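Local coordinates for uncharacterized protein (Streptococcus pneumoniae, PDB 3LFT) that binds L-tryptophan and is probably the substrate-binding component of an ABC transporter, at residues Leu125-Thr130 with Lys214-Pro218. Numbering follows the deposited sequence. Where two conformers were deposited one is given.
Sequences LIKALT and KPIYP
The phenol ring of Tyr-217 carries Ile-126 over one face and meets Thr-130 at its edge. Ile-126 CG1 stands 3.5 Å from the ring centroid and 3° off the ring normal, a CH-pi contact over its centre. Leu-125 and Leu-129 approach obliquely, Leu-129 CD2 coming to 4.2 Å from Tyr-217 CE1. Near the ring plane, Thr-130 OG1 and Tyr-217 OH share a hydrogen bond of 2.7 Å whose direction is not settled. If Tyr-217 donates, the threonine proton can turn to Ile-126 O, 3.1 Å from Thr-130 OG1, and both bonds form. A chi1 of 50° sets OG1 between backbone N and carbonyl carbon, within reach of both oxygens. Thr-130 is where the chain leaves helix 119-129, whereas Tyr-217, its side chain about 13 Å from the bound tryptophan, lies on strand 216-218, at one border of a four-stranded parallel sheet. The axes of 125-129 and 216-218 approach to 11.0 Å at 151°, roughly antiparallel, consistent with helix-on-sheet packing in an alpha/beta domain of a periplasmic-type binding protein. Chemically, the hydroxyl bond fixes the outer end of a buried ring whose face is held by apolar contact, and satisfies a polar group inside the core.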
ATOM      1  N   LEU A 125     -12.373  -8.348 -11.872  1.00  5.67           N
ATOM      2  CA  LEU A 125     -13.415  -7.395 -11.464  1.00  5.44           C
ATOM      3  C   LEU A 125     -13.689  -6.361 -12.554  1.00  5.74           C
ATOM      4  O   LEU A 125     -14.844  -6.023 -12.837  1.00  5.76           O
ATOM      5  CB  LEU A 125     -13.024  -6.702 -10.161  1.00  5.93           C
ATOM      6  CG  LEU A 125     -14.068  -5.729  -9.568  1.00  6.00           C
ATOM      7  CD1 LEU A 125     -15.404  -6.373  -9.235  1.00  8.13           C
ATOM      8  CD2 LEU A 125     -13.460  -5.071  -8.314  1.00  9.15           C
ATOM      9  N   ILE A 126     -12.618  -5.851 -13.163  1.00  5.32           N
ATOM     10  CA  ILE A 126     -12.774  -4.904 -14.262  1.00  5.52           C
ATOM     11  C   ILE A 126     -13.578  -5.512 -15.418  1.00  5.22           C
ATOM     12  O   ILE A 126     -14.487  -4.869 -15.959  1.00  5.82           O
ATOM     13  CB  ILE A 126     -11.411  -4.390 -14.762  1.00  5.16           C
ATOM     14  CG1 ILE A 126     -10.738  -3.558 -13.650  1.00  4.98           C
ATOM     15  CG2 ILE A 126     -11.586  -3.552 -16.052  1.00  5.58           C
ATOM     16  CD1 ILE A 126      -9.239  -3.286 -13.893  1.00  7.92           C
ATOM     17  N   LYS A 127     -13.237  -6.747 -15.790  1.00  5.04           N
ATOM     18  CA  LYS A 127     -13.942  -7.465 -16.853  1.00  5.79           C
ATOM     19  C   LYS A 127     -15.415  -7.689 -16.518  1.00  5.75           C
ATOM     20  O   LYS A 127     -16.267  -7.632 -17.409  1.00  6.42           O
ATOM     21  CB  LYS A 127     -13.276  -8.818 -17.110  1.00  5.86           C
ATOM     22  CG  LYS A 127     -11.877  -8.742 -17.681  1.00  7.24           C
ATOM     23  CD  LYS A 127     -11.827  -8.277 -19.132  1.00  6.97           C
ATOM     24  CE  LYS A 127     -12.464  -9.288 -20.062  1.00  7.32           C
ATOM     25  NZ  LYS A 127     -12.074  -8.985 -21.467  1.00  8.51           N
ATOM     26  N   ALA A 128     -15.718  -7.949 -15.244  1.00  5.92           N
ATOM     27  CA  ALA A 128     -17.087  -8.246 -14.828  1.00  6.60           C
ATOM     28  C   ALA A 128     -17.930  -6.986 -14.657  1.00  6.17           C
ATOM     29  O   ALA A 128     -19.102  -6.954 -15.060  1.00  7.23           O
ATOM     30  CB  ALA A 128     -17.072  -9.043 -13.539  1.00  6.68           C
ATOM     31  N   LEU A 129     -17.331  -5.952 -14.074  1.00  6.65           N
ATOM     32  CA  LEU A 129     -18.078  -4.769 -13.684  1.00  6.51           C
ATOM     33  C   LEU A 129     -18.211  -3.739 -14.805  1.00  6.55           C
ATOM     34  O   LEU A 129     -19.240  -3.073 -14.934  1.00  6.43           O
ATOM     35  CB  LEU A 129     -17.433  -4.158 -12.426  1.00  7.12           C
ATOM     36  CG  LEU A 129     -18.125  -2.982 -11.742  1.00  6.76           C
ATOM     37  CD1 LEU A 129     -19.541  -3.323 -11.316  1.00  7.55           C
ATOM     38  CD2 LEU A 129     -17.297  -2.553 -10.544  1.00  6.96           C
ATOM     39  N   THR A 130     -17.155  -3.595 -15.603  1.00  6.24           N
ATOM     40  CA  THR A 130     -17.159  -2.670 -16.733  1.00  6.85           C
ATOM     41  C   THR A 130     -16.718  -3.423 -17.987  1.00  6.87           C
ATOM     42  O   THR A 130     -15.578  -3.281 -18.447  1.00  6.65           O
ATOM     43  CB  THR A 130     -16.279  -1.417 -16.493  1.00  6.58           C
ATOM     44  OG1 THR A 130     -14.983  -1.821 -16.028  1.00  6.48           O
ATOM     45  CG2 THR A 130     -16.916  -0.498 -15.456  1.00  6.98           C
ATOM     46  N   LYS A 214     -14.498   8.641 -16.371  1.00  9.03           N
ATOM     47  CA  LYS A 214     -13.961   7.301 -16.570  0.50  8.15           C
ATOM     48  C   LYS A 214     -14.022   6.596 -15.233  1.00  7.38           C
ATOM     49  O   LYS A 214     -13.777   7.214 -14.207  1.00  7.36           O
ATOM     50  CB  LYS A 214     -12.496   7.343 -17.002  0.50  8.58           C
ATOM     51  CG  LYS A 214     -12.215   8.142 -18.248  0.50  8.38           C
ATOM     52  CD  LYS A 214     -13.224   7.838 -19.333  0.50  8.11           C
ATOM     53  CE  LYS A 214     -13.115   8.861 -20.433  0.50  9.20           C
ATOM     54  NZ  LYS A 214     -13.849   8.397 -21.616  0.50  7.24           N
ATOM     55  N   PRO A 215     -14.319   5.293 -15.222  1.00  5.88           N
ATOM     56  CA  PRO A 215     -14.230   4.597 -13.932  1.00  5.81           C
ATOM     57  C   PRO A 215     -12.788   4.507 -13.437  1.00  5.04           C
ATOM     58  O   PRO A 215     -11.862   4.316 -14.238  1.00  5.74           O
ATOM     59  CB  PRO A 215     -14.745   3.199 -14.260  1.00  5.55           C
ATOM     60  CG  PRO A 215     -14.570   3.056 -15.729  1.00  7.61           C
ATOM     61  CD  PRO A 215     -14.771   4.411 -16.308  1.00  5.89           C
ATOM     62  N   ILE A 216     -12.618   4.629 -12.125  1.00  4.38           N
ATOM     63  CA  ILE A 216     -11.316   4.493 -11.470  1.00  4.87           C
ATOM     64  C   ILE A 216     -11.338   3.229 -10.625  1.00  4.55           C
ATOM     65  O   ILE A 216     -12.278   3.003  -9.834  1.00  4.73           O
ATOM     66  CB  ILE A 216     -10.995   5.700 -10.575  1.00  4.77           C
ATOM     67  CG1 ILE A 216     -11.143   7.015 -11.340  1.00  6.07           C
ATOM     68  CG2 ILE A 216      -9.579   5.602 -10.026  1.00  5.89           C
ATOM     69  CD1 ILE A 216     -11.280   8.226 -10.393  1.00  6.39           C
ATOM     70  N   TYR A 217     -10.311   2.401 -10.796  1.00  4.01           N
ATOM     71  CA  TYR A 217     -10.117   1.197  -9.990  1.00  3.87           C
ATOM     72  C   TYR A 217      -8.834   1.364  -9.156  1.00  4.39           C
ATOM     73  O   TYR A 217      -7.750   0.928  -9.572  1.00  4.59           O
ATOM     74  CB  TYR A 217      -9.989  -0.018 -10.900  1.00  4.56           C
ATOM     75  CG  TYR A 217     -11.270  -0.475 -11.561  1.00  3.83           C
ATOM     76  CD1 TYR A 217     -12.069  -1.431 -10.933  1.00  3.99           C
ATOM     77  CD2 TYR A 217     -11.673  -0.001 -12.814  1.00  5.15           C
ATOM     78  CE1 TYR A 217     -13.219  -1.914 -11.542  1.00  4.32           C
ATOM     79  CE2 TYR A 217     -12.857  -0.479 -13.421  1.00  4.47           C
ATOM     80  CZ  TYR A 217     -13.609  -1.420 -12.765  1.00  5.33           C
ATOM     81  OH  TYR A 217     -14.753  -1.927 -13.346  1.00  6.68           O
ATOM     82  N   PRO A 218      -8.941   2.007  -7.983  1.00  4.11           N
ATOM     83  CA  PRO A 218      -7.744   2.342  -7.197  1.00  4.77           C
ATOM     84  C   PRO A 218      -7.580   1.338  -6.061  1.00  4.83           C
ATOM     85  O   PRO A 218      -8.552   0.993  -5.377  1.00  4.60           O
ATOM     86  CB  PRO A 218      -8.066   3.732  -6.666  1.00  5.15           C
ATOM     87  CG  PRO A 218      -9.593   3.690  -6.437  1.00  5.23           C
ATOM     88  CD  PRO A 218     -10.149   2.651  -7.422  1.00  4.20           C
TER